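Local coordinates for protein leucine aminopeptidase 2 (Saccharomyces cerevisiae, PDB 2XQ0) that cleaves preferentially di- and tripeptides as a zinc aminopeptidase and also has low epoxide hydrolase activity, hydrolysing leukotriene A4 in vitro, at residues K489-F494 against F536-R541; A500-D505 against D545-N550; G48-Q53 against L154-D159; D65-D70 against F112-Q117. All blocks are in the same frame, centred on the assembly; numbering follows the deposited sequence.

Interaction 1 (K489-F494 against F536-R541); sequences KTTEDF and FPVASR
Two helix N-termini of the alpha-helical C-terminal domain characteristic of leukotriene A4 hydrolase relatives meet here, with Val538 and Ala539 from the first turn of helix 537-546 set against Lys489, just before helix 491-497, and Thr491 and Phe494 in its first turn. The latter helix opens with a capping box. Thr490, the N-cap residue, accepts from the backbone N of Asp493 through its OG1 (3.2 Å), while Asp493 OD2 receives a weak return bond from Thr490 N. The same carboxylate oxygen takes the N-H of Lys489 on its anti lone pair, with 3.3 Å between Lys489 N and Asp493 OD2 and an N-H...O angle of 162°. These bonds pin the chain just ahead of the helix, the part on which Val538 rests. Val538 holds CG1 anti to the backbone N (chi1 -174°), and this branch makes the closest valine contacts: it lies 3.1 Å from Lys489 O and 3.4 Å from Thr491 N. The side chains of Thr491 and Val538 pass at a slant, with Thr491 OG1 3.5 Å from Val538 CG1. Beside them the buried Phe494 ring takes the CA of Ala539 over one face, displaced toward the rim: Ala539 CA stands 3.9 Å from the ring centroid, 23° off the normal, a CH-pi contact. No hydrogen bond crosses between the two segments. Ala542, one turn further along helix 537-546, continues the surface under Thr491 and Phe494. At the far end of the ring Phe494 CZ comes within 3.2 Å of Ala539 CB.

Interaction 2 (A500-D505 against D545-N550); sequences AIDIKD and DIYQDN
Ile503 lies over one face of the Tyr547 ring, and Asp502 and Ala500 come to the edge of that ring. Ile503 CG2 makes the CH-pi contact, 4.1 Å from the ring centroid and 21° off the normal, displaced toward the rim. With CG1 wedged between the backbone N and the carbonyl carbon (chi1 68°), the longer branch runs toward the base of the tyrosine, where Ile503 CD1 reaches Tyr547 CD2 at 3.4 Å. The same methyl touches Asn550 CB at 3.9 Å. At the opposite end of the ring, the Asp502 side chain stands roughly perpendicular to that of Tyr547. Tyr547 OH is modelled as a donor to Asp502 OD2, but this oxygen also crowds the ring, so its exact place is doubtful. The hydroxyl is hydrogen-bonded to Trp481 NE1 as well, and Leu477 of the same helix 469-484 touches Ile503 and Tyr547. Ala500 sits beside the helix end: its CB is 3.5 Å from Ile546 O, and its N lies 3.4 Å from Ile546 CG2, buried by the contact without a hydrogen-bonding partner in the model. The loop between helices 491-497 and 508-519 thus meets the junction of helices 537-546 and 548-552, a loop packed on a helix break within the alpha-helical C-terminal domain of leukotriene A4 hydrolase relatives.

Interaction 3 (G48-Q53 against L154-D159); sequences GSVTFQ and LFPCFD
Val50, on strand 45-56, faces Phe155 and Pro156 of the irregular loop that leads to strand 165-172. Its two methyls have separate partners. CG1 sits between the backbone N and the carbonyl carbon (chi1 53°) and meets the proline ring, with Val50 CG1 3.9 Å from Pro156 CG; the valine and the proline pass alongside, pointing opposite ways. Val50 CG2 approaches Phe155 CD1 obliquely at 4.3 Å. It also lies over one face of the Phe52 ring, 3.5 Å above its plane and displaced toward the rim, and so probably helps limit the rotation of the ring two residues on. Thr51 between them is turned elsewhere, its OG1 hydrogen-bonded outside the contact. Phe52 then directs the far end of its ring at the loop backbone: Phe52 CZ is 3.3 Å from Pro156 O, which lies in the ring plane at the edge, and Phe52 CE2 is 3.6 Å from the same oxygen. The ring tip continues to Cys157, with 4.0 Å between Phe52 CZ and Cys157 CB. Both segments belong to the beta-rich N-terminal domain of the M1 peptidases, and Phe155 approaches the substrate-binding residue Leu146. No hydrogen bond joins strand to loop; Pro156 O is buried with no hydrogen-bonding partner in the model, so the weakly positive C-H edge of Phe52 probably offers it some electrostatic compensation within an otherwise apolar contact.

Interaction 4 (D65-D70 against F112-Q117); sequences DELHLD and FTLNIQ
Leu67 and Leu69 of strand 66-69 meet Phe112, Leu114 and Ile116 of strand 111-120 through apolar contacts alone. Leu67 CD2 approaches the far end of the phenylalanine ring obliquely, 3.6 Å from Phe112 CZ. Placing its ring between the backbone N and the carbonyl carbon (chi1 66°) brings Phe112 to this branch. Leu69 faces two partners tip to tip: its CD1 lies 3.5 Å from Ile116 CD1 and 4.2 Å from Leu114 CD2. Looser is the approach of Leu67 CG to Leu114 CD2, at 4.3 Å. The strands belong to the large curved, mixed sheet of the M1 N-terminal domain, in which three others (101-104, 84-90 and 74-81) separate them; curvature brings their axes within 11.6 Å, at an angle of 47°, so the buried side chains of both strands fill the concave side between them. No hydrogen bond crosses between the two segments. On the other side of strand 66-69, His68 NE2 donates to Glu66 OE2 at 3.0 Å (N-H...O 167°), the oxygen lying almost in the imidazole plane and met on its anti side, but with the donor tilted out of the carboxylate plane. Asp70 accepts hydrogen bonds from Leu22 N at OD1 and from Asp159 N at OD2.

The four contacts form two pairs at opposite sides of the chain's centre. Interactions 1 and 2, with centres 15 Å apart, share helix 537-546 in the C-terminal helical domain and touch where Phe494 O packs against Ile546 CD1 at 4.0 Å. Interactions 3 and 4, with centres only 8 Å apart, both reach the large N-terminal sheet, where strands 45-56 and 111-120 are neighbours: probable hydrogen bonds of 2.7 Å tie Gln53 OE1 to Thr113 OG1 and Thr51 OG1 to Asn115 ND2, while Phe158 CE1 packs on Leu69 CD2. The centres of interactions 1 and 4 are 70 Å apart. Interaction 3 alone approaches an annotated site, Phe155 lying about 5 Å, side chain to side chain, from substrate-binding Leu146.

Interaction 1 (K489-F494 against F536-R541)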
loop_
_atom_site.group_PDB
_atom_site.type_symbol
_atom_site.label_atom_id
_atom_site.label_comp_id
_atom_site.label_asym_id
_atom_site.label_seq_id
_atom_site.Cartn_x
_atom_site.Cartn_y
_atom_site.Cartn_z
ATOM N N LYS A 489 -40.352 -8.251 -17.297
ATOM C CA LYS A 489 -39.902 -8.898 -18.527
ATOM C C LYS A 489 -39.311 -7.906 -19.514
ATOM O O LYS A 489 -38.139 -8.002 -19.878
ATOM C CB LYS A 489 -41.037 -9.706 -19.168
ATOM C CG LYS A 489 -41.395 -10.961 -18.382
ATOM C CD LYS A 489 -40.144 -11.794 -18.111
ATOM C CE LYS A 489 -40.047 -12.230 -16.651
ATOM N NZ LYS A 489 -38.684 -12.751 -16.316
ATOM N N THR A 490 -40.120 -6.937 -19.923
ATOM C CA THR A 490 -39.693 -5.946 -20.899
ATOM C C THR A 490 -39.018 -4.756 -20.236
ATOM O O THR A 490 -39.290 -4.437 -19.079
ATOM C CB THR A 490 -40.882 -5.416 -21.719
ATOM O OG1 THR A 490 -41.574 -4.415 -20.963
ATOM C CG2 THR A 490 -41.838 -6.547 -22.072
ATOM N N THR A 491 -38.142 -4.099 -20.993
ATOM C CA THR A 491 -37.417 -2.919 -20.526
ATOM C C THR A 491 -38.393 -1.877 -20.010
ATOM O O THR A 491 -38.129 -1.183 -19.022
ATOM C CB THR A 491 -36.601 -2.286 -21.670
ATOM O OG1 THR A 491 -35.916 -3.314 -22.389
ATOM C CG2 THR A 491 -35.593 -1.284 -21.126
ATOM N N GLU A 492 -39.520 -1.766 -20.706
ATOM C CA GLU A 492 -40.593 -0.877 -20.300
ATOM C C GLU A 492 -41.008 -1.159 -18.859
ATOM O O GLU A 492 -41.204 -0.228 -18.079
ATOM C CB GLU A 492 -41.782 -1.035 -21.251
ATOM C CG GLU A 492 -43.138 -0.825 -20.616
ATOM C CD GLU A 492 -44.257 -1.355 -21.486
ATOM O OE1 GLU A 492 -43.983 -1.697 -22.655
ATOM O OE2 GLU A 492 -45.406 -1.433 -21.003
ATOM N N ASP A 493 -41.142 -2.439 -18.513
ATOM C CA ASP A 493 -41.508 -2.844 -17.152
ATOM C C ASP A 493 -40.477 -2.283 -16.179
ATOM O O ASP A 493 -40.812 -1.673 -15.161
ATOM C CB ASP A 493 -41.565 -4.380 -17.030
ATOM C CG ASP A 493 -42.805 -4.993 -17.704
ATOM O OD1 ASP A 493 -43.815 -4.274 -17.865
ATOM O OD2 ASP A 493 -42.774 -6.197 -18.063
ATOM N N PHE A 494 -39.211 -2.471 -16.519
ATOM C CA PHE A 494 -38.130 -2.048 -15.650
ATOM C C PHE A 494 -38.115 -0.539 -15.407
ATOM O O PHE A 494 -37.875 -0.089 -14.287
ATOM C CB PHE A 494 -36.790 -2.545 -16.192
ATOM C CG PHE A 494 -36.544 -4.002 -15.920
ATOM C CD1 PHE A 494 -36.809 -4.955 -16.882
ATOM C CD2 PHE A 494 -36.066 -4.417 -14.690
ATOM C CE1 PHE A 494 -36.586 -6.293 -16.629
ATOM C CE2 PHE A 494 -35.845 -5.756 -14.434
ATOM C CZ PHE A 494 -36.103 -6.690 -15.401
ATOM N N PHE A 536 -30.978 -12.915 -17.605
ATOM C CA PHE A 536 -31.922 -11.804 -17.566
ATOM C C PHE A 536 -31.387 -10.581 -18.294
ATOM O O PHE A 536 -31.427 -9.477 -17.749
ATOM C CB PHE A 536 -32.248 -11.436 -16.118
ATOM C CG PHE A 536 -32.757 -12.593 -15.306
ATOM C CD1 PHE A 536 -31.935 -13.227 -14.386
ATOM C CD2 PHE A 536 -34.052 -13.062 -15.478
ATOM C CE1 PHE A 536 -32.394 -14.301 -13.644
ATOM C CE2 PHE A 536 -34.525 -14.132 -14.734
ATOM C CZ PHE A 536 -33.691 -14.754 -13.817
ATOM N N PRO A 537 -30.890 -10.774 -19.532
ATOM C CA PRO A 537 -30.275 -9.712 -20.341
ATOM C C PRO A 537 -31.091 -8.412 -20.393
ATOM O O PRO A 537 -30.494 -7.335 -20.396
ATOM C CB PRO A 537 -30.167 -10.343 -21.741
ATOM C CG PRO A 537 -31.010 -11.579 -21.703
ATOM C CD PRO A 537 -30.985 -12.037 -20.285
ATOM N N VAL A 538 -32.419 -8.508 -20.429
ATOM C CA VAL A 538 -33.272 -7.316 -20.444
ATOM C C VAL A 538 -33.087 -6.512 -19.160
ATOM O O VAL A 538 -33.001 -5.282 -19.190
ATOM C CB VAL A 538 -34.758 -7.678 -20.651
ATOM C CG1 VAL A 538 -35.606 -6.422 -20.821
ATOM C CG2 VAL A 538 -34.902 -8.559 -21.861
ATOM N N ALA A 539 -32.996 -7.214 -18.034
ATOM C CA ALA A 539 -32.744 -6.576 -16.742
ATOM C C ALA A 539 -31.336 -5.989 -16.643
ATOM O O ALA A 539 -31.146 -4.857 -16.181
ATOM C CB ALA A 539 -32.997 -7.569 -15.603
ATOM N N SER A 540 -30.335 -6.752 -17.068
ATOM C CA SER A 540 -28.966 -6.289 -16.920
ATOM C C SER A 540 -28.713 -5.120 -17.872
ATOM O O SER A 540 -28.059 -4.141 -17.513
ATOM C CB SER A 540 -27.974 -7.432 -17.138
ATOM O OG SER A 540 -28.172 -8.019 -18.403
ATOM N N ARG A 541 -29.258 -5.219 -19.076
ATOM C CA ARG A 541 -29.222 -4.113 -20.035
ATOM C C ARG A 541 -30.025 -2.887 -19.567
ATOM O O ARG A 541 -29.581 -1.749 -19.738
ATOM C CB ARG A 541 -29.689 -4.582 -21.426
ATOM C CG ARG A 541 -28.718 -5.547 -22.095
ATOM C CD ARG A 541 -29.213 -6.020 -23.452
ATOM N NE ARG A 541 -28.127 -6.554 -24.277
ATOM C CZ ARG A 541 -27.747 -7.829 -24.293
ATOM N NH1 ARG A 541 -28.359 -8.721 -23.527
ATOM N NH2 ARG A 541 -26.750 -8.215 -25.078
#

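Interaction 2 (A500-D505 against D545-N550)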
loop_
_atom_site.group_PDB
_atom_site.type_symbol
_atom_site.label_atom_id
_atom_site.label_comp_id
_atom_site.label_asym_id
_atom_site.label_seq_id
_atom_site.Cartn_x
_atom_site.Cartn_y
_atom_site.Cartn_z
ATOM N N ALA A 500 -33.151 6.580 -12.756
ATOM C CA ALA A 500 -31.906 7.227 -12.378
ATOM C C ALA A 500 -32.001 7.810 -10.981
ATOM O O ALA A 500 -30.999 7.951 -10.279
ATOM C CB ALA A 500 -31.559 8.317 -13.387
ATOM N N ILE A 501 -33.221 8.140 -10.580
ATOM C CA ILE A 501 -33.468 8.746 -9.280
ATOM C C ILE A 501 -32.948 7.906 -8.109
ATOM O O ILE A 501 -32.543 8.454 -7.075
ATOM C CB ILE A 501 -34.981 8.985 -9.054
ATOM C CG1 ILE A 501 -35.588 9.758 -10.232
ATOM C CG2 ILE A 501 -35.210 9.712 -7.741
ATOM C CD1 ILE A 501 -35.762 8.936 -11.499
ATOM N N ASP A 502 -32.976 6.582 -8.248
ATOM C CA ASP A 502 -32.719 5.749 -7.072
ATOM C C ASP A 502 -31.247 5.672 -6.675
ATOM O O ASP A 502 -30.931 5.281 -5.555
ATOM C CB ASP A 502 -33.385 4.360 -7.149
ATOM C CG ASP A 502 -33.234 3.705 -8.498
ATOM O OD1 ASP A 502 -34.159 2.966 -8.929
ATOM O OD2 ASP A 502 -32.184 3.932 -9.123
ATOM N N ILE A 503 -30.354 6.080 -7.572
ATOM C CA ILE A 503 -28.938 6.140 -7.220
ATOM C C ILE A 503 -28.397 7.567 -7.211
ATOM O O ILE A 503 -27.211 7.784 -6.971
ATOM C CB ILE A 503 -28.075 5.260 -8.132
ATOM C CG1 ILE A 503 -28.050 5.820 -9.559
ATOM C CG2 ILE A 503 -28.582 3.815 -8.103
ATOM C CD1 ILE A 503 -27.141 5.037 -10.497
ATOM N N LYS A 504 -29.275 8.530 -7.463
ATOM C CA LYS A 504 -28.911 9.944 -7.431
ATOM C C LYS A 504 -28.138 10.328 -6.170
ATOM O O LYS A 504 -27.294 11.218 -6.211
ATOM C CB LYS A 504 -30.160 10.827 -7.564
ATOM C CG LYS A 504 -29.929 12.295 -7.202
ATOM C CD LYS A 504 -31.231 13.094 -7.161
ATOM C CE LYS A 504 -31.781 13.357 -8.558
ATOM N NZ LYS A 504 -33.042 14.155 -8.522
ATOM N N ASP A 505 -28.432 9.666 -5.053
ATOM C CA ASP A 505 -27.762 9.963 -3.785
ATOM C C ASP A 505 -26.619 8.990 -3.430
ATOM O O ASP A 505 -26.034 9.072 -2.350
ATOM C CB ASP A 505 -28.781 10.026 -2.640
ATOM C CG ASP A 505 -29.676 11.257 -2.717
ATOM O OD1 ASP A 505 -30.820 11.143 -3.213
ATOM O OD2 ASP A 505 -29.236 12.343 -2.279
ATOM N N ASP A 545 -28.743 0.972 -18.706
ATOM C CA ASP A 545 -29.458 2.068 -19.353
ATOM C C ASP A 545 -29.976 3.106 -18.355
ATOM O O ASP A 545 -29.620 4.284 -18.425
ATOM C CB ASP A 545 -30.618 1.520 -20.185
ATOM C CG ASP A 545 -31.519 2.614 -20.711
ATOM O OD1 ASP A 545 -30.997 3.701 -21.036
ATOM O OD2 ASP A 545 -32.748 2.384 -20.796
ATOM N N ILE A 546 -30.818 2.658 -17.428
ATOM C CA ILE A 546 -31.447 3.536 -16.448
ATOM C C ILE A 546 -30.414 4.304 -15.632
ATOM O O ILE A 546 -30.632 5.462 -15.260
ATOM C CB ILE A 546 -32.348 2.728 -15.490
ATOM C CG1 ILE A 546 -33.588 2.206 -16.233
ATOM C CG2 ILE A 546 -32.754 3.576 -14.287
ATOM C CD1 ILE A 546 -34.216 0.986 -15.581
ATOM N N TYR A 547 -29.287 3.650 -15.359
ATOM C CA TYR A 547 -28.253 4.212 -14.496
ATOM C C TYR A 547 -27.052 4.718 -15.293
ATOM O O TYR A 547 -25.966 4.863 -14.745
ATOM C CB TYR A 547 -27.784 3.159 -13.482
ATOM C CG TYR A 547 -28.867 2.693 -12.527
ATOM C CD1 TYR A 547 -28.969 1.357 -12.142
ATOM C CD2 TYR A 547 -29.793 3.592 -12.014
ATOM C CE1 TYR A 547 -29.969 0.938 -11.252
ATOM C CE2 TYR A 547 -30.784 3.187 -11.140
ATOM C CZ TYR A 547 -30.876 1.863 -10.758
ATOM O OH TYR A 547 -31.882 1.487 -9.878
ATOM N N GLN A 548 -27.242 4.984 -16.585
ATOM C CA GLN A 548 -26.099 5.274 -17.463
ATOM C C GLN A 548 -25.298 6.464 -16.971
ATOM O O GLN A 548 -24.068 6.449 -16.995
ATOM C CB GLN A 548 -26.547 5.509 -18.917
ATOM C CG GLN A 548 -27.525 6.660 -19.082
ATOM C CD GLN A 548 -28.094 6.751 -20.483
ATOM O OE1 GLN A 548 -29.306 6.643 -20.681
ATOM N NE2 GLN A 548 -27.218 6.944 -21.466
ATOM N N ASP A 549 -25.997 7.500 -16.520
ATOM C CA ASP A 549 -25.330 8.741 -16.140
ATOM C C ASP A 549 -24.267 8.484 -15.083
ATOM O O ASP A 549 -23.083 8.764 -15.284
ATOM C CB ASP A 549 -26.343 9.776 -15.647
ATOM C CG ASP A 549 -27.185 10.361 -16.782
ATOM O OD1 ASP A 549 -28.295 10.867 -16.501
ATOM O OD2 ASP A 549 -26.734 10.315 -17.952
ATOM N N ASN A 550 -24.699 7.918 -13.964
ATOM C CA ASN A 550 -23.827 7.736 -12.817
ATOM C C ASN A 550 -22.929 6.482 -12.823
ATOM O O ASN A 550 -21.896 6.458 -12.151
ATOM C CB ASN A 550 -24.643 7.851 -11.531
ATOM C CG ASN A 550 -24.950 9.290 -11.179
ATOM O OD1 ASN A 550 -25.926 9.586 -10.493
ATOM N ND2 ASN A 550 -24.115 10.202 -11.662
#

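Interaction 3 (G48-Q53 against L154-D159)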
loop_
_atom_site.group_PDB
_atom_site.type_symbol
_atom_site.label_atom_id
_atom_site.label_comp_id
_atom_site.label_asym_id
_atom_site.label_seq_id
_atom_site.Cartn_x
_atom_site.Cartn_y
_atom_site.Cartn_z
ATOM N N GLY A 48 26.253 4.525 -9.043
ATOM C CA GLY A 48 26.853 5.531 -8.198
ATOM C C GLY A 48 27.333 4.859 -6.950
ATOM O O GLY A 48 27.849 3.738 -6.992
ATOM N N SER A 49 27.161 5.525 -5.821
ATOM C CA SER A 49 27.682 4.957 -4.603
ATOM C C SER A 49 26.810 5.324 -3.415
ATOM O O SER A 49 26.113 6.329 -3.435
ATOM C CB SER A 49 29.113 5.428 -4.381
ATOM O OG SER A 49 29.130 6.757 -3.905
ATOM N N VAL A 50 26.842 4.478 -2.394
ATOM C CA VAL A 50 26.176 4.756 -1.142
ATOM C C VAL A 50 27.232 4.848 -0.065
ATOM O O VAL A 50 28.177 4.046 -0.021
ATOM C CB VAL A 50 25.101 3.697 -0.768
ATOM C CG1 VAL A 50 25.662 2.266 -0.793
ATOM C CG2 VAL A 50 24.500 4.006 0.613
ATOM N N THR A 51 27.101 5.855 0.785
ATOM C CA THR A 51 28.040 6.023 1.886
ATOM C C THR A 51 27.276 5.964 3.204
ATOM O O THR A 51 26.315 6.696 3.397
ATOM C CB THR A 51 28.779 7.377 1.795
ATOM O OG1 THR A 51 29.373 7.520 0.503
ATOM C CG2 THR A 51 29.859 7.471 2.859
ATOM N N PHE A 52 27.701 5.076 4.090
ATOM C CA PHE A 52 27.137 4.953 5.428
ATOM C C PHE A 52 28.141 5.450 6.458
ATOM O O PHE A 52 29.340 5.117 6.394
ATOM C CB PHE A 52 26.850 3.492 5.766
ATOM C CG PHE A 52 25.873 2.827 4.839
ATOM C CD1 PHE A 52 24.512 3.035 4.980
ATOM C CD2 PHE A 52 26.315 1.965 3.848
ATOM C CE1 PHE A 52 23.616 2.402 4.148
ATOM C CE2 PHE A 52 25.423 1.342 3.004
ATOM C CZ PHE A 52 24.072 1.563 3.154
ATOM N N GLN A 53 27.657 6.213 7.425
ATOM C CA GLN A 53 28.423 6.474 8.630
ATOM C C GLN A 53 27.917 5.433 9.618
ATOM O O GLN A 53 26.724 5.396 9.933
ATOM C CB GLN A 53 28.159 7.879 9.170
ATOM C CG GLN A 53 28.329 8.998 8.168
ATOM C CD GLN A 53 29.750 9.139 7.710
ATOM O OE1 GLN A 53 30.688 8.830 8.452
ATOM N NE2 GLN A 53 29.931 9.610 6.480
ATOM N N LEU A 154 18.023 -1.986 -5.124
ATOM C CA LEU A 154 18.322 -0.622 -5.576
ATOM C C LEU A 154 19.685 -0.141 -5.051
ATOM O O LEU A 154 20.453 0.476 -5.784
ATOM C CB LEU A 154 17.220 0.358 -5.153
ATOM C CG LEU A 154 17.460 1.818 -5.539
ATOM C CD1 LEU A 154 17.589 1.963 -7.064
ATOM C CD2 LEU A 154 16.377 2.756 -5.008
ATOM N N PHE A 155 19.983 -0.431 -3.786
ATOM C CA PHE A 155 21.328 -0.197 -3.242
ATOM C C PHE A 155 21.640 -1.160 -2.107
ATOM O O PHE A 155 20.743 -1.629 -1.434
ATOM C CB PHE A 155 21.508 1.254 -2.769
ATOM C CG PHE A 155 20.559 1.673 -1.677
ATOM C CD1 PHE A 155 20.999 1.793 -0.366
ATOM C CD2 PHE A 155 19.233 1.950 -1.960
ATOM C CE1 PHE A 155 20.124 2.190 0.651
ATOM C CE2 PHE A 155 18.348 2.341 -0.950
ATOM C CZ PHE A 155 18.798 2.458 0.358
ATOM N N PRO A 156 22.930 -1.462 -1.899
ATOM C CA PRO A 156 23.303 -2.360 -0.804
ATOM C C PRO A 156 23.036 -1.667 0.523
ATOM O O PRO A 156 23.349 -0.487 0.678
ATOM C CB PRO A 156 24.800 -2.602 -1.034
ATOM C CG PRO A 156 25.271 -1.429 -1.838
ATOM C CD PRO A 156 24.096 -0.896 -2.607
ATOM N N CYS A 157 22.419 -2.377 1.461
ATOM C CA CYS A 157 22.029 -1.746 2.705
ATOM C C CYS A 157 21.632 -2.753 3.772
ATOM O O CYS A 157 21.592 -3.964 3.541
ATOM C CB CYS A 157 20.854 -0.788 2.452
ATOM S SG CYS A 157 19.376 -1.568 1.734
ATOM N N PHE A 158 21.350 -2.247 4.962
ATOM C CA PHE A 158 20.728 -3.075 5.991
ATOM C C PHE A 158 19.229 -3.003 5.728
ATOM O O PHE A 158 18.531 -2.146 6.281
ATOM C CB PHE A 158 21.045 -2.518 7.365
ATOM C CG PHE A 158 22.505 -2.561 7.720
ATOM C CD1 PHE A 158 23.129 -3.761 8.011
ATOM C CD2 PHE A 158 23.250 -1.402 7.778
ATOM C CE1 PHE A 158 24.470 -3.804 8.353
ATOM C CE2 PHE A 158 24.597 -1.445 8.128
ATOM C CZ PHE A 158 25.204 -2.649 8.412
ATOM N N ASP A 159 18.739 -3.878 4.854
ATOM C CA ASP A 159 17.360 -3.803 4.351
ATOM C C ASP A 159 16.357 -4.426 5.322
ATOM O O ASP A 159 15.735 -5.465 5.036
ATOM C CB ASP A 159 17.244 -4.456 2.959
ATOM C CG ASP A 159 15.917 -4.152 2.271
ATOM O OD1 ASP A 159 15.134 -3.325 2.791
ATOM O OD2 ASP A 159 15.649 -4.732 1.190
#

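Interaction 4 (D65-D70 against F112-Q117)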
loop_
_atom_site.group_PDB
_atom_site.type_symbol
_atom_site.label_atom_id
_atom_site.label_comp_id
_atom_site.label_asym_id
_atom_site.label_seq_id
_atom_site.Cartn_x
_atom_site.Cartn_y
_atom_site.Cartn_z
ATOM N N ASP A 65 35.841 -9.969 12.137
ATOM C CA ASP A 65 34.710 -9.045 12.140
ATOM C C ASP A 65 34.349 -8.610 10.721
ATOM O O ASP A 65 35.187 -8.095 9.981
ATOM C CB ASP A 65 34.999 -7.822 13.002
ATOM C CG ASP A 65 33.749 -7.263 13.636
ATOM O OD1 ASP A 65 33.528 -6.036 13.555
ATOM O OD2 ASP A 65 32.976 -8.066 14.200
ATOM N N GLU A 66 33.093 -8.827 10.350
ATOM C CA GLU A 66 32.643 -8.553 8.996
ATOM C C GLU A 66 31.371 -7.724 8.991
ATOM O O GLU A 66 30.575 -7.791 9.928
ATOM C CB GLU A 66 32.380 -9.860 8.252
ATOM C CG GLU A 66 33.620 -10.615 7.824
ATOM C CD GLU A 66 33.287 -11.984 7.260
ATOM O OE1 GLU A 66 34.162 -12.586 6.595
ATOM O OE2 GLU A 66 32.149 -12.453 7.482
ATOM N N LEU A 67 31.205 -6.944 7.929
ATOM C CA LEU A 67 29.941 -6.289 7.609
ATOM C C LEU A 67 29.217 -7.241 6.687
ATOM O O LEU A 67 29.826 -7.761 5.759
ATOM C CB LEU A 67 30.187 -5.015 6.804
ATOM C CG LEU A 67 30.131 -3.601 7.377
ATOM C CD1 LEU A 67 28.802 -3.333 8.073
ATOM C CD2 LEU A 67 31.300 -3.353 8.305
ATOM N N HIS A 68 27.929 -7.460 6.927
ATOM C CA HIS A 68 27.103 -8.245 6.027
ATOM C C HIS A 68 25.960 -7.329 5.596
ATOM O O HIS A 68 25.191 -6.852 6.437
ATOM C CB HIS A 68 26.486 -9.445 6.742
ATOM C CG HIS A 68 27.470 -10.493 7.149
ATOM N ND1 HIS A 68 27.122 -11.568 7.935
ATOM C CD2 HIS A 68 28.794 -10.629 6.891
ATOM C CE1 HIS A 68 28.183 -12.329 8.138
ATOM N NE2 HIS A 68 29.210 -11.779 7.514
ATOM N N LEU A 69 25.846 -7.077 4.299
ATOM C CA LEU A 69 24.731 -6.268 3.788
ATOM C C LEU A 69 23.857 -7.072 2.824
ATOM O O LEU A 69 24.289 -8.096 2.267
ATOM C CB LEU A 69 25.227 -4.973 3.121
ATOM C CG LEU A 69 26.027 -3.915 3.909
ATOM C CD1 LEU A 69 26.217 -2.634 3.101
ATOM C CD2 LEU A 69 25.380 -3.560 5.202
ATOM N N ASP A 70 22.623 -6.599 2.644
ATOM C CA ASP A 70 21.647 -7.201 1.747
ATOM C C ASP A 70 21.918 -6.646 0.358
ATOM O O ASP A 70 22.207 -5.472 0.226
ATOM C CB ASP A 70 20.232 -6.734 2.141
ATOM C CG ASP A 70 19.697 -7.409 3.397
ATOM O OD1 ASP A 70 19.561 -8.648 3.381
ATOM O OD2 ASP A 70 19.347 -6.692 4.375
ATOM N N PHE A 112 33.086 4.591 11.795
ATOM C CA PHE A 112 33.770 4.504 10.508
ATOM C C PHE A 112 32.833 4.826 9.348
ATOM O O PHE A 112 31.606 4.846 9.503
ATOM C CB PHE A 112 34.454 3.137 10.334
ATOM C CG PHE A 112 33.491 1.962 10.236
ATOM C CD1 PHE A 112 33.131 1.445 8.999
ATOM C CD2 PHE A 112 32.971 1.367 11.377
ATOM C CE1 PHE A 112 32.269 0.356 8.894
ATOM C CE2 PHE A 112 32.101 0.274 11.286
ATOM C CZ PHE A 112 31.745 -0.231 10.037
ATOM N N THR A 113 33.425 5.110 8.194
ATOM C CA THR A 113 32.666 5.417 6.998
ATOM C C THR A 113 32.817 4.278 6.004
ATOM O O THR A 113 33.932 3.775 5.779
ATOM C CB THR A 113 33.159 6.721 6.368
ATOM O OG1 THR A 113 32.933 7.799 7.284
ATOM C CG2 THR A 113 32.421 7.007 5.072
ATOM N N LEU A 114 31.686 3.866 5.429
ATOM C CA LEU A 114 31.640 2.775 4.456
ATOM C C LEU A 114 31.089 3.266 3.121
ATOM O O LEU A 114 29.956 3.749 3.055
ATOM C CB LEU A 114 30.769 1.643 4.987
ATOM C CG LEU A 114 30.391 0.579 3.958
ATOM C CD1 LEU A 114 31.633 -0.107 3.418
ATOM C CD2 LEU A 114 29.436 -0.428 4.556
ATOM N N ASN A 115 31.893 3.162 2.064
ATOM C CA ASN A 115 31.447 3.547 0.732
ATOM C C ASN A 115 31.422 2.350 -0.216
ATOM O O ASN A 115 32.397 1.605 -0.332
ATOM C CB ASN A 115 32.326 4.660 0.153
ATOM C CG ASN A 115 31.850 5.135 -1.217
ATOM O OD1 ASN A 115 32.304 4.647 -2.251
ATOM N ND2 ASN A 115 30.937 6.085 -1.226
ATOM N N ILE A 116 30.298 2.161 -0.891
ATOM C CA ILE A 116 30.170 1.082 -1.866
ATOM C C ILE A 116 29.718 1.640 -3.208
ATOM O O ILE A 116 28.652 2.255 -3.304
ATOM C CB ILE A 116 29.123 0.068 -1.416
ATOM C CG1 ILE A 116 29.407 -0.398 0.020
ATOM C CG2 ILE A 116 29.047 -1.095 -2.403
ATOM C CD1 ILE A 116 28.216 -1.018 0.696
ATOM N N GLN A 117 30.513 1.410 -4.243
ATOM C CA GLN A 117 30.123 1.778 -5.595
ATOM C C GLN A 117 29.412 0.611 -6.229
ATOM O O GLN A 117 29.847 -0.532 -6.112
ATOM C CB GLN A 117 31.338 2.132 -6.447
ATOM C CG GLN A 117 32.042 3.397 -6.033
ATOM C CD GLN A 117 33.350 3.564 -6.761
ATOM O OE1 GLN A 117 33.397 3.510 -7.991
ATOM N NE2 GLN A 117 34.427 3.747 -6.007
#